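Local atomic coordinates of ferripyochelin binding protein (Pyrococcus horikoshii, PDB entry 1V3W), a protein that probably catalyses the reversible hydration of carbon dioxide as a zinc-dependent gamma-class carbonic anhydrase and also binds calcium. Residues E21-V25 with V37-L43; Q59-H65 with G81-H87; N93-I97 with W151-N155; D111-I115 with E148-T152. All blocks are in the same frame, centred on the assembly; numbering follows the deposited sequence. Where two conformers were deposited one is given.

Contact 1: residues E21-V25 with V37-L43; sequences ENAVV and VWPSAVL. With CA (calcium ion), chain C; EDO (1,2-ethanediol), chain H.
Successive coils of the left-handed beta-helix, the fold of the gamma-class carbonic anhydrases, meet where Asn-22, Ala-23 and Val-24 run alongside Ser-40, Ala-41 and Val-42, from a corner into a parallel sheet. In the sheet, Val-24 N bonds to Ala-41 O at 2.8 Å, and Val-24 O in turn accepts Leu-43 N. At the corner, the type II turn from Trp-38 to Ala-41 presents Ser-40 N to Asn-22 O at 3.0 Å; the donor stands above the carbonyl plane, 65° out of it, making this rung the most bent of the three. Ala-23 CB packs on Val-37 CG1 (3.6 Å) and lies 3.5 Å from Trp-38 O. Val-24 and Val-42 share one sheet face, Val-25 and Leu-43 the other. The Ser-40 side chain turns from the 21-25 backbone and reaches calcium through OG at 2.4 Å. An ethanediol, probably from the crystallisation liquor, bridges the segments: its O2 bonds to Asn-22 OD1 (2.8 Å) and its O1 to Ser-40 OG (3.1 Å). Calcium meets neutral oxygens, Ser-40 OG and Asn-61 OD1 from each of three subunits, without a carboxylate; its charge is probably met by oxygen dipoles, and the shared ion ties the chains together.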
loop_
_atom_site.group_PDB
_atom_site.type_symbol
_atom_site.label_atom_id
_atom_site.label_comp_id
_atom_site.label_asym_id
_atom_site.label_seq_id
_atom_site.Cartn_x
_atom_site.Cartn_y
_atom_site.Cartn_z
ATOM N N GLU A 21 12.544 10.315 6.563
ATOM C CA GLU A 21 11.711 11.073 7.491
ATOM C C GLU A 21 10.220 10.856 7.262
ATOM O O GLU A 21 9.402 11.161 8.132
ATOM C CB GLU A 21 12.041 12.572 7.433
ATOM C CG GLU A 21 11.925 13.218 6.066
ATOM C CD GLU A 21 12.217 14.710 6.112
ATOM O OE1 GLU A 21 12.941 15.146 7.033
ATOM O OE2 GLU A 21 11.733 15.444 5.227
ATOM N N ASN A 22 9.869 10.305 6.104
ATOM C CA ASN A 22 8.475 10.039 5.787
ATOM C C ASN A 22 8.080 8.614 6.129
ATOM O O ASN A 22 6.969 8.184 5.839
ATOM C CB ASN A 22 8.213 10.326 4.312
ATOM C CG ASN A 22 8.467 11.767 3.967
ATOM O OD1 ASN A 22 7.643 12.641 4.248
ATOM N ND2 ASN A 22 9.627 12.037 3.390
ATOM N N ALA A 23 9.001 7.874 6.732
ATOM C CA ALA A 23 8.691 6.522 7.163
ATOM C C ALA A 23 8.206 6.698 8.600
ATOM O O ALA A 23 8.377 7.770 9.186
ATOM C CB ALA A 23 9.938 5.647 7.127
ATOM N N VAL A 24 7.593 5.664 9.163
ATOM C CA VAL A 24 7.103 5.732 10.535
ATOM C C VAL A 24 7.600 4.509 11.290
ATOM O O VAL A 24 7.271 3.372 10.942
ATOM C CB VAL A 24 5.558 5.774 10.587
ATOM C CG1 VAL A 24 5.083 5.786 12.030
ATOM C CG2 VAL A 24 5.053 7.015 9.873
ATOM N N VAL A 25 8.405 4.752 12.320
ATOM C CA VAL A 25 8.962 3.686 13.142
ATOM C C VAL A 25 8.494 3.937 14.569
ATOM O O VAL A 25 8.796 4.977 15.155
ATOM C CB VAL A 25 10.504 3.684 13.071
ATOM C CG1 VAL A 25 11.069 2.570 13.935
ATOM C CG2 VAL A 25 10.949 3.508 11.620
ATOM N N VAL A 37 14.921 2.098 5.585
ATOM C CA VAL A 37 13.467 2.150 5.651
ATOM C C VAL A 37 13.086 3.332 4.771
ATOM O O VAL A 37 13.491 4.471 5.021
ATOM C CB VAL A 37 12.986 2.355 7.101
ATOM C CG1 VAL A 37 11.470 2.440 7.143
ATOM C CG2 VAL A 37 13.461 1.192 7.969
ATOM N N TRP A 38 12.300 3.046 3.743
ATOM C CA TRP A 38 11.933 4.042 2.753
ATOM C C TRP A 38 10.634 4.811 2.969
ATOM O O TRP A 38 9.845 4.479 3.849
ATOM C CB TRP A 38 12.012 3.360 1.384
ATOM C CG TRP A 38 13.409 2.826 1.177
ATOM C CD1 TRP A 38 13.900 1.612 1.580
ATOM C CD2 TRP A 38 14.533 3.571 0.687
ATOM N NE1 TRP A 38 15.262 1.561 1.373
ATOM C CE2 TRP A 38 15.669 2.738 0.820
ATOM C CE3 TRP A 38 14.683 4.846 0.137
ATOM C CZ2 TRP A 38 16.951 3.170 0.444
ATOM C CZ3 TRP A 38 15.954 5.268 -0.236
ATOM C CH2 TRP A 38 17.071 4.425 -0.089
ATOM N N PRO A 39 10.410 5.875 2.179
ATOM C CA PRO A 39 9.201 6.690 2.315
ATOM C C PRO A 39 7.882 5.954 2.476
ATOM O O PRO A 39 7.584 5.023 1.733
ATOM C CB PRO A 39 9.212 7.537 1.046
ATOM C CG PRO A 39 10.666 7.728 0.788
ATOM C CD PRO A 39 11.230 6.350 1.048
ATOM N N SER A 40 7.102 6.391 3.458
ATOM C CA SER A 40 5.774 5.842 3.713
ATOM C C SER A 40 5.737 4.417 4.259
ATOM O O SER A 40 4.662 3.825 4.375
ATOM C CB SER A 40 4.932 5.935 2.435
ATOM O OG SER A 40 3.696 6.591 2.677
ATOM N N ALA A 41 6.899 3.864 4.585
ATOM C CA ALA A 41 6.951 2.529 5.164
ATOM C C ALA A 41 6.574 2.689 6.635
ATOM O O ALA A 41 6.872 3.717 7.244
ATOM C CB ALA A 41 8.351 1.950 5.041
ATOM N N VAL A 42 5.916 1.684 7.199
ATOM C CA VAL A 42 5.508 1.731 8.598
ATOM C C VAL A 42 5.943 0.480 9.347
ATOM O O VAL A 42 5.593 -0.632 8.959
ATOM C CB VAL A 42 3.965 1.859 8.742
ATOM C CG1 VAL A 42 3.581 1.895 10.219
ATOM C CG2 VAL A 42 3.472 3.119 8.033
ATOM N N LEU A 43 6.730 0.671 10.402
ATOM C CA LEU A 43 7.176 -0.433 11.245
ATOM C C LEU A 43 6.569 -0.123 12.611
ATOM O O LEU A 43 7.093 0.694 13.369
ATOM C CB LEU A 43 8.708 -0.496 11.331
ATOM C CG LEU A 43 9.435 -0.982 10.071
ATOM C CD1 LEU A 43 9.318 0.062 8.972
ATOM C CD2 LEU A 43 10.896 -1.245 10.388
HETATM CA CA CA C . 1.701 5.286 2.736
HETATM C C1 EDO H . 4.404 10.258 2.919
HETATM O O1 EDO H . 4.716 9.289 3.912
HETATM C C2 EDO H . 4.626 11.684 3.475
HETATM O O2 EDO H . 5.085 11.641 4.833
#

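Contact 2: residues Q59-H65 with G81-H87; sequences QDNVSIH and GHNAMVH. With ZN (zinc ion), chain B; ZN (zinc ion), chain D; CA (calcium ion), chain C.
The imidazole of His-82 carries Gln-59 OE1 over the centre of one face, 3.0 Å above the plane, while the carboxylate of Asp-60 lies at its edge, turned 15° from the ring. There His-82 ND1 gives a weak bond to Asp-60 OD2 at 2.7 Å; the same oxygen forms a salt bridge with Arg-44 of a neighbouring subunit. The His-87 ring has the carbonyl carbon of His-65 over one face, and its NE2 comes to the edge of the His-65 ring, the planes at 82°. With CG anti to the backbone N in both (chi1 -163° in His-65), these side chains lie side by side and bring His-65 ND1 (2.2 Å) and His-87 NE2 (2.0 Å) to one zinc, which also holds a water. This is the inter-subunit metal site of the gamma-class fold: His-82 of another subunit supplies the remaining ligand, and His-82 here completes the equivalent zinc at the next interface. Second-shell Asp-46 and Asp-105 accept hydrogen bonds from His-65 NE2 and His-87 ND1 and, together with the zinc bonds, probably hold the ring rotations. Parallel beta-helix rungs space the histidines: His-65 N bonds to Val-86 O and Val-86 N to Ser-63 O.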
loop_
_atom_site.group_PDB
_atom_site.type_symbol
_atom_site.label_atom_id
_atom_site.label_comp_id
_atom_site.label_asym_id
_atom_site.label_seq_id
_atom_site.Cartn_x
_atom_site.Cartn_y
_atom_site.Cartn_z
ATOM N N GLN A 59 11.029 -1.317 1.818
ATOM C CA GLN A 59 10.656 -0.337 0.813
ATOM C C GLN A 59 9.411 0.520 1.012
ATOM O O GLN A 59 8.680 0.380 1.994
ATOM C CB GLN A 59 10.658 -1.035 -0.549
ATOM C CG GLN A 59 12.081 -1.466 -0.929
ATOM C CD GLN A 59 12.157 -2.356 -2.153
ATOM O OE1 GLN A 59 11.237 -2.399 -2.968
ATOM N NE2 GLN A 59 13.272 -3.066 -2.293
ATOM N N ASP A 60 9.199 1.434 0.070
ATOM C CA ASP A 60 8.096 2.387 0.129
ATOM C C ASP A 60 6.723 1.769 0.316
ATOM O O ASP A 60 6.383 0.775 -0.318
ATOM C CB ASP A 60 8.068 3.247 -1.140
ATOM C CG ASP A 60 9.450 3.494 -1.710
ATOM O OD1 ASP A 60 9.988 4.608 -1.541
ATOM O OD2 ASP A 60 9.997 2.559 -2.325
ATOM N N ASN A 61 5.934 2.392 1.183
ATOM C CA ASN A 61 4.566 1.970 1.468
ATOM C C ASN A 61 4.385 0.559 2.005
ATOM O O ASN A 61 3.298 -0.016 1.921
ATOM C CB ASN A 61 3.686 2.204 0.233
ATOM C CG ASN A 61 3.287 3.660 0.091
ATOM O OD1 ASN A 61 2.799 4.260 1.042
ATOM N ND2 ASN A 61 3.495 4.234 -1.087
ATOM N N VAL A 62 5.457 0.014 2.569
ATOM C CA VAL A 62 5.418 -1.308 3.184
ATOM C C VAL A 62 4.897 -1.142 4.610
ATOM O O VAL A 62 5.079 -0.092 5.220
ATOM C CB VAL A 62 6.836 -1.918 3.286
ATOM C CG1 VAL A 62 6.847 -3.093 4.265
ATOM C CG2 VAL A 62 7.300 -2.377 1.924
ATOM N N SER A 63 4.217 -2.161 5.123
ATOM C CA SER A 63 3.763 -2.134 6.507
ATOM C C SER A 63 4.293 -3.393 7.181
ATOM O O SER A 63 4.274 -4.477 6.591
ATOM C CB SER A 63 2.235 -2.140 6.614
ATOM O OG SER A 63 1.675 -0.953 6.094
ATOM N N ILE A 64 4.804 -3.244 8.397
ATOM C CA ILE A 64 5.271 -4.391 9.161
ATOM C C ILE A 64 4.620 -4.284 10.528
ATOM O O ILE A 64 4.659 -3.231 11.167
ATOM C CB ILE A 64 6.804 -4.418 9.330
ATOM C CG1 ILE A 64 7.478 -4.435 7.958
ATOM C CG2 ILE A 64 7.211 -5.667 10.121
ATOM C CD1 ILE A 64 8.997 -4.505 8.012
ATOM N N HIS A 65 3.984 -5.368 10.954
ATOM C CA HIS A 65 3.322 -5.395 12.246
ATOM C C HIS A 65 3.458 -6.792 12.832
ATOM O O HIS A 65 4.113 -7.658 12.247
ATOM C CB HIS A 65 1.845 -5.028 12.093
ATOM C CG HIS A 65 1.184 -4.651 13.381
ATOM N ND1 HIS A 65 -0.102 -5.031 13.697
ATOM C CD2 HIS A 65 1.632 -3.925 14.432
ATOM C CE1 HIS A 65 -0.417 -4.556 14.891
ATOM N NE2 HIS A 65 0.619 -3.882 15.358
ATOM N N GLY A 81 9.870 -5.743 -0.648
ATOM C CA GLY A 81 9.371 -4.968 -1.766
ATOM C C GLY A 81 8.299 -3.935 -1.516
ATOM O O GLY A 81 7.493 -4.049 -0.596
ATOM N N HIS A 82 8.295 -2.924 -2.377
ATOM C CA HIS A 82 7.334 -1.842 -2.296
ATOM C C HIS A 82 5.929 -2.372 -2.058
ATOM O O HIS A 82 5.505 -3.336 -2.700
ATOM C CB HIS A 82 7.281 -1.062 -3.618
ATOM C CG HIS A 82 8.616 -0.702 -4.184
ATOM N ND1 HIS A 82 9.313 0.426 -3.803
ATOM C CD2 HIS A 82 9.371 -1.307 -5.131
ATOM C CE1 HIS A 82 10.437 0.500 -4.494
ATOM N NE2 HIS A 82 10.497 -0.540 -5.307
ATOM N N ASN A 83 5.218 -1.748 -1.131
ATOM C CA ASN A 83 3.852 -2.099 -0.797
ATOM C C ASN A 83 3.536 -3.488 -0.274
ATOM O O ASN A 83 2.370 -3.884 -0.195
ATOM C CB ASN A 83 2.958 -1.757 -1.980
ATOM C CG ASN A 83 2.851 -0.283 -2.174
ATOM O OD1 ASN A 83 3.821 0.373 -2.533
ATOM N ND2 ASN A 83 1.681 0.265 -1.881
ATOM N N ALA A 84 4.584 -4.202 0.110
ATOM C CA ALA A 84 4.408 -5.520 0.687
ATOM C C ALA A 84 3.987 -5.346 2.137
ATOM O O ALA A 84 4.037 -4.242 2.690
ATOM C CB ALA A 84 5.706 -6.306 0.595
ATOM N N MET A 85 3.575 -6.440 2.761
ATOM C CA MET A 85 3.133 -6.389 4.142
ATOM C C MET A 85 3.579 -7.659 4.860
ATOM O O MET A 85 3.258 -8.765 4.430
ATOM C CB MET A 85 1.606 -6.255 4.169
ATOM C CG MET A 85 1.007 -5.700 5.448
ATOM S SD MET A 85 1.051 -6.835 6.834
ATOM C CE MET A 85 1.705 -5.756 8.123
ATOM N N VAL A 86 4.340 -7.492 5.937
ATOM C CA VAL A 86 4.820 -8.629 6.719
ATOM C C VAL A 86 4.161 -8.559 8.090
ATOM O O VAL A 86 4.305 -7.564 8.805
ATOM C CB VAL A 86 6.358 -8.593 6.879
ATOM C CG1 VAL A 86 6.824 -9.787 7.701
ATOM C CG2 VAL A 86 7.024 -8.597 5.506
ATOM N N HIS A 87 3.443 -9.615 8.458
ATOM C CA HIS A 87 2.741 -9.625 9.732
ATOM C C HIS A 87 3.062 -10.818 10.625
ATOM O O HIS A 87 2.671 -11.945 10.327
ATOM C CB HIS A 87 1.232 -9.563 9.477
ATOM C CG HIS A 87 0.456 -9.000 10.623
ATOM N ND1 HIS A 87 0.271 -9.685 11.804
ATOM C CD2 HIS A 87 -0.130 -7.790 10.792
ATOM C CE1 HIS A 87 -0.394 -8.922 12.653
ATOM N NE2 HIS A 87 -0.648 -7.766 12.064
HETATM ZN ZN ZN B . -1.637 -6.053 12.435
HETATM ZN ZN ZN D . 12.281 -0.715 -6.528
HETATM CA CA CA C . 1.701 5.286 2.736
HETATM O O HOH W 1 -3.305 -5.613 13.034
HETATM O O HOH W 2 13.465 -1.483 -5.368
#

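Contact 3: residues N93-I97 with W151-N155; sequences NYVII and WTKKN
Apolar contact dominates where Tyr-94 and Ile-96 meet the helix at Trp-151, Thr-152, Lys-153 and Asn-155. Ile-96 is extended at its end (chi2 179°), which carries CD1 outward to the helix. This methyl touches Trp-151 CD1 at 3.3 Å and Trp-151 NE1 at 3.5 Å, the two side chains crossing at about a right angle, and it also lies 3.7 Å from Asn-155 ND2. Asn-155 CB covers part of one indole face, so that tryptophan and asparagine form a joint seat for the isoleucine tip.

The aromatic part belongs to Tyr-94, whose phenol runs alongside the extended Lys-153 chain, both pointing the same way. Tyr-94 CD1 is 3.8 Å from Lys-153 CB, and Tyr-94 CE1 is 3.9 Å from Lys-153 CG. Farther along the coils, the ring stacks on His-112.

Polar atoms take part by proximity alone: Tyr-94 O rests 3.3 Å from Thr-152 CB, and Tyr-94 CB lies 3.6 Å from Thr-152 OG1, a hydroxyl engaged instead by His-112 ND1 and, at a doubtfully short distance, by Ile-149 O. Asn-155 OD1 likewise turns elsewhere, to a glycerol probably from the crystallisation liquor.

Strand 95-97 and helix segment 151-155 cross at 71°. Lacking directional bonds between them, they are positioned by close fit of methyl, methylene and ring surfaces, so the helix is seated on the beta-helix here by shape.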
loop_
_atom_site.group_PDB
_atom_site.type_symbol
_atom_site.label_atom_id
_atom_site.label_comp_id
_atom_site.label_asym_id
_atom_site.label_seq_id
_atom_site.Cartn_x
_atom_site.Cartn_y
_atom_site.Cartn_z
ATOM N N ASN A 93 17.513 -15.234 5.768
ATOM C CA ASN A 93 18.500 -14.401 5.095
ATOM C C ASN A 93 18.422 -14.523 3.576
ATOM O O ASN A 93 18.059 -15.575 3.051
ATOM C CB ASN A 93 19.908 -14.784 5.567
ATOM C CG ASN A 93 20.054 -14.722 7.078
ATOM O OD1 ASN A 93 19.631 -13.761 7.713
ATOM N ND2 ASN A 93 20.667 -15.749 7.659
ATOM N N TYR A 94 18.758 -13.438 2.881
ATOM C CA TYR A 94 18.744 -13.407 1.418
ATOM C C TYR A 94 17.363 -13.765 0.890
ATOM O O TYR A 94 17.203 -14.693 0.091
ATOM C CB TYR A 94 19.786 -14.382 0.861
ATOM C CG TYR A 94 21.163 -14.173 1.439
ATOM C CD1 TYR A 94 21.998 -13.166 0.963
ATOM C CD2 TYR A 94 21.610 -14.951 2.506
ATOM C CE1 TYR A 94 23.244 -12.933 1.537
ATOM C CE2 TYR A 94 22.850 -14.726 3.092
ATOM C CZ TYR A 94 23.659 -13.714 2.603
ATOM O OH TYR A 94 24.866 -13.450 3.195
ATOM N N VAL A 95 16.365 -13.020 1.346
ATOM C CA VAL A 95 14.990 -13.246 0.933
ATOM C C VAL A 95 14.438 -12.021 0.234
ATOM O O VAL A 95 14.597 -10.900 0.716
ATOM C CB VAL A 95 14.080 -13.546 2.144
ATOM C CG1 VAL A 95 12.632 -13.711 1.687
ATOM C CG2 VAL A 95 14.559 -14.804 2.855
ATOM N N ILE A 96 13.810 -12.239 -0.914
ATOM C CA ILE A 96 13.192 -11.152 -1.647
ATOM C C ILE A 96 11.690 -11.294 -1.468
ATOM O O ILE A 96 11.082 -12.251 -1.958
ATOM C CB ILE A 96 13.527 -11.197 -3.157
ATOM C CG1 ILE A 96 15.016 -10.912 -3.361
ATOM C CG2 ILE A 96 12.686 -10.164 -3.915
ATOM C CD1 ILE A 96 15.460 -10.946 -4.806
ATOM N N ILE A 97 11.101 -10.358 -0.733
ATOM C CA ILE A 97 9.664 -10.354 -0.509
ATOM C C ILE A 97 9.089 -9.515 -1.643
ATOM O O ILE A 97 9.316 -8.305 -1.715
ATOM C CB ILE A 97 9.320 -9.733 0.864
ATOM C CG1 ILE A 97 9.877 -10.619 1.983
ATOM C CG2 ILE A 97 7.814 -9.571 1.013
ATOM C CD1 ILE A 97 9.322 -12.035 1.997
ATOM N N TRP A 151 20.929 -13.006 -7.116
ATOM C CA TRP A 151 20.086 -11.818 -7.033
ATOM C C TRP A 151 19.535 -11.609 -5.619
ATOM O O TRP A 151 19.309 -10.471 -5.203
ATOM C CB TRP A 151 18.928 -11.917 -8.036
ATOM C CG TRP A 151 18.017 -10.717 -8.046
ATOM C CD1 TRP A 151 16.667 -10.714 -7.847
ATOM C CD2 TRP A 151 18.399 -9.350 -8.259
ATOM N NE1 TRP A 151 16.183 -9.430 -7.924
ATOM C CE2 TRP A 151 17.217 -8.575 -8.179
ATOM C CE3 TRP A 151 19.613 -8.706 -8.519
ATOM C CZ2 TRP A 151 17.225 -7.184 -8.338
ATOM C CZ3 TRP A 151 19.619 -7.321 -8.677
ATOM C CH2 TRP A 151 18.427 -6.577 -8.589
ATOM N N THR A 152 19.321 -12.692 -4.874
ATOM C CA THR A 152 18.803 -12.542 -3.515
ATOM C C THR A 152 19.760 -11.718 -2.647
ATOM O O THR A 152 19.338 -11.151 -1.637
ATOM C CB THR A 152 18.509 -13.911 -2.824
ATOM O OG1 THR A 152 19.701 -14.703 -2.765
ATOM C CG2 THR A 152 17.425 -14.675 -3.580
ATOM N N LYS A 153 21.039 -11.649 -3.029
ATOM C CA LYS A 153 22.011 -10.836 -2.283
ATOM C C LYS A 153 22.203 -9.479 -2.975
ATOM O O LYS A 153 22.180 -8.434 -2.328
ATOM C CB LYS A 153 23.383 -11.539 -2.161
ATOM C CG LYS A 153 24.450 -10.673 -1.440
ATOM C CD LYS A 153 25.776 -11.400 -1.131
ATOM C CE LYS A 153 26.813 -10.435 -0.526
ATOM N NZ LYS A 153 28.057 -11.097 -0.024
ATOM N N LYS A 154 22.387 -9.511 -4.294
ATOM C CA LYS A 154 22.603 -8.319 -5.124
ATOM C C LYS A 154 21.536 -7.236 -4.901
ATOM O O LYS A 154 21.856 -6.055 -4.767
ATOM C CB LYS A 154 22.651 -8.764 -6.607
ATOM C CG LYS A 154 22.959 -7.708 -7.694
ATOM C CD LYS A 154 24.078 -8.185 -8.674
ATOM C CE LYS A 154 23.683 -8.631 -10.130
ATOM N NZ LYS A 154 22.393 -8.226 -10.785
ATOM N N ASN A 155 20.273 -7.647 -4.853
ATOM C CA ASN A 155 19.163 -6.717 -4.650
ATOM C C ASN A 155 19.406 -5.904 -3.379
ATOM O O ASN A 155 19.280 -4.676 -3.368
ATOM C CB ASN A 155 17.847 -7.495 -4.521
ATOM C CG ASN A 155 16.615 -6.622 -4.719
ATOM O OD1 ASN A 155 16.637 -5.416 -4.467
ATOM N ND2 ASN A 155 15.523 -7.240 -5.155
#

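Contact 4: residues D111-I115 with E148-T152; sequences DHVII and EIEWT
The C-terminal helix lies across the flank of the left-handed beta-helix, and His-112 and Ile-114 of one coil meet Glu-148, Ile-149 and Thr-152 near its beginning. Helix segment 148-152 runs almost perpendicular to strand 113-115, at 87°, with their axes 8.9 Å apart at closest approach. One directional bond links them: His-112 ND1 donates to Thr-152 OG1 at 3.0 Å, with the oxygen practically in the imidazole plane. The threonine OG1 sits between its own backbone N and carbonyl carbon (chi1 59°), where it also donates to Ile-149 O three residues earlier; that second bond refines very short, and its exact length is doubtful. The hydroxyl would thus link the histidine N-H to a helix carbonyl. The CG2 branch of Ile-149 approaches the same ring off-centre in a CH-pi contact, 4.3 Å from the centroid. Tyr-130 also comes near the imidazole, with its ring almost parallel.

Ile-114 fills the other half of the contact, its side chain directed toward the helix. Glu-148 meets the isoleucine through CB, while its carboxylate is bonded elsewhere, OE1 to Thr-145 N and OE2 to Arg-142 in a salt bridge. Ile-114 CG1 packs 3.9 Å from Thr-152 CG2, and beyond it Ile-114 CD1 reaches Glu-148 CB at 3.8 Å.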
loop_
_atom_site.group_PDB
_atom_site.type_symbol
_atom_site.label_atom_id
_atom_site.label_comp_id
_atom_site.label_asym_id
_atom_site.label_seq_id
_atom_site.Cartn_x
_atom_site.Cartn_y
_atom_site.Cartn_z
ATOM N N ASP A 111 15.971 -19.383 3.878
ATOM C CA ASP A 111 16.984 -18.533 3.265
ATOM C C ASP A 111 17.020 -18.701 1.753
ATOM O O ASP A 111 16.685 -19.765 1.230
ATOM C CB ASP A 111 18.363 -18.853 3.845
ATOM C CG ASP A 111 18.363 -18.906 5.357
ATOM O OD1 ASP A 111 17.739 -18.028 5.991
ATOM O OD2 ASP A 111 18.997 -19.827 5.911
ATOM N N HIS A 112 17.433 -17.645 1.057
ATOM C CA HIS A 112 17.511 -17.662 -0.398
ATOM C C HIS A 112 16.162 -18.047 -0.988
ATOM O O HIS A 112 16.025 -19.051 -1.691
ATOM C CB HIS A 112 18.593 -18.640 -0.860
ATOM C CG HIS A 112 19.984 -18.186 -0.547
ATOM N ND1 HIS A 112 20.542 -17.057 -1.107
ATOM C CD2 HIS A 112 20.931 -18.707 0.269
ATOM C CE1 HIS A 112 21.772 -16.903 -0.651
ATOM N NE2 HIS A 112 22.033 -17.890 0.186
ATOM N N VAL A 113 15.165 -17.226 -0.683
ATOM C CA VAL A 113 13.807 -17.437 -1.157
ATOM C C VAL A 113 13.303 -16.189 -1.863
ATOM O O VAL A 113 13.661 -15.068 -1.504
ATOM C CB VAL A 113 12.851 -17.754 0.023
ATOM C CG1 VAL A 113 11.394 -17.670 -0.430
ATOM C CG2 VAL A 113 13.152 -19.138 0.570
ATOM N N ILE A 114 12.491 -16.390 -2.891
ATOM C CA ILE A 114 11.894 -15.272 -3.599
ATOM C C ILE A 114 10.395 -15.479 -3.541
ATOM O O ILE A 114 9.892 -16.535 -3.926
ATOM C CB ILE A 114 12.330 -15.201 -5.080
ATOM C CG1 ILE A 114 13.818 -14.850 -5.164
ATOM C CG2 ILE A 114 11.507 -14.143 -5.820
ATOM C CD1 ILE A 114 14.354 -14.779 -6.579
ATOM N N ILE A 115 9.694 -14.487 -3.005
ATOM C CA ILE A 115 8.244 -14.526 -2.925
ATOM C C ILE A 115 7.792 -13.646 -4.083
ATOM O O ILE A 115 8.185 -12.483 -4.177
ATOM C CB ILE A 115 7.729 -13.927 -1.599
ATOM C CG1 ILE A 115 8.341 -14.671 -0.404
ATOM C CG2 ILE A 115 6.209 -13.989 -1.561
ATOM C CD1 ILE A 115 8.000 -16.149 -0.334
ATOM N N GLU A 148 19.048 -16.322 -9.843
ATOM C CA GLU A 148 18.113 -15.795 -8.859
ATOM C C GLU A 148 18.741 -15.812 -7.471
ATOM O O GLU A 148 18.496 -14.919 -6.662
ATOM C CB GLU A 148 16.828 -16.621 -8.864
ATOM C CG GLU A 148 16.155 -16.664 -10.230
ATOM C CD GLU A 148 14.921 -17.541 -10.256
ATOM O OE1 GLU A 148 14.985 -18.679 -9.744
ATOM O OE2 GLU A 148 13.887 -17.096 -10.801
ATOM N N ILE A 149 19.551 -16.829 -7.198
ATOM C CA ILE A 149 20.213 -16.940 -5.904
ATOM C C ILE A 149 21.194 -15.785 -5.719
ATOM O O ILE A 149 21.267 -15.192 -4.642
ATOM C CB ILE A 149 20.957 -18.292 -5.774
ATOM C CG1 ILE A 149 19.935 -19.431 -5.710
ATOM C CG2 ILE A 149 21.836 -18.296 -4.527
ATOM C CD1 ILE A 149 20.543 -20.826 -5.736
ATOM N N GLU A 150 21.945 -15.458 -6.765
ATOM C CA GLU A 150 22.899 -14.362 -6.678
ATOM C C GLU A 150 22.118 -13.057 -6.521
ATOM O O GLU A 150 22.576 -12.123 -5.862
ATOM C CB GLU A 150 23.781 -14.322 -7.933
ATOM C CG GLU A 150 24.545 -15.626 -8.188
ATOM C CD GLU A 150 25.918 -15.672 -7.529
ATOM O OE1 GLU A 150 26.331 -16.768 -7.090
ATOM O OE2 GLU A 150 26.595 -14.624 -7.466
ATOM N N TRP A 151 20.929 -13.006 -7.116
ATOM C CA TRP A 151 20.086 -11.818 -7.033
ATOM C C TRP A 151 19.535 -11.609 -5.619
ATOM O O TRP A 151 19.309 -10.471 -5.203
ATOM C CB TRP A 151 18.928 -11.917 -8.036
ATOM C CG TRP A 151 18.017 -10.717 -8.046
ATOM C CD1 TRP A 151 16.667 -10.714 -7.847
ATOM C CD2 TRP A 151 18.399 -9.350 -8.259
ATOM N NE1 TRP A 151 16.183 -9.430 -7.924
ATOM C CE2 TRP A 151 17.217 -8.575 -8.179
ATOM C CE3 TRP A 151 19.613 -8.706 -8.519
ATOM C CZ2 TRP A 151 17.225 -7.184 -8.338
ATOM C CZ3 TRP A 151 19.619 -7.321 -8.677
ATOM C CH2 TRP A 151 18.427 -6.577 -8.589
ATOM N N THR A 152 19.321 -12.692 -4.874
ATOM C CA THR A 152 18.803 -12.542 -3.515
ATOM C C THR A 152 19.760 -11.718 -2.647
ATOM O O THR A 152 19.338 -11.151 -1.637
ATOM C CB THR A 152 18.509 -13.911 -2.824
ATOM O OG1 THR A 152 19.701 -14.703 -2.765
ATOM C CG2 THR A 152 17.425 -14.675 -3.580
#

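In the fold
Contacts 1 and 2 follow each other along the chain in one parallel sheet, their centres about 10 Å apart; Val-42 O and Ile-64 N probably bond between the neighbouring strands 42-45 and 63-65. Both border the trimer interface and share its calcium, while contact 2 adds the zinc ligands. Contacts 3 and 4 come later, their centres only 5 Å apart: neighbouring strands 95-97 and 113-115 of another sheet both meet the late helix 146-169, sharing Trp-151 and Thr-152. Gly-81 N, probably bonded to Ile-97 O, connects contact 2 to contact 3. Contact 1 lies about 24 Å from contact 4, centre to centre. Successive coils thus carry both the metal sites and the seat of the helix, whose Tyr-159 reaches Gln-59 and His-82.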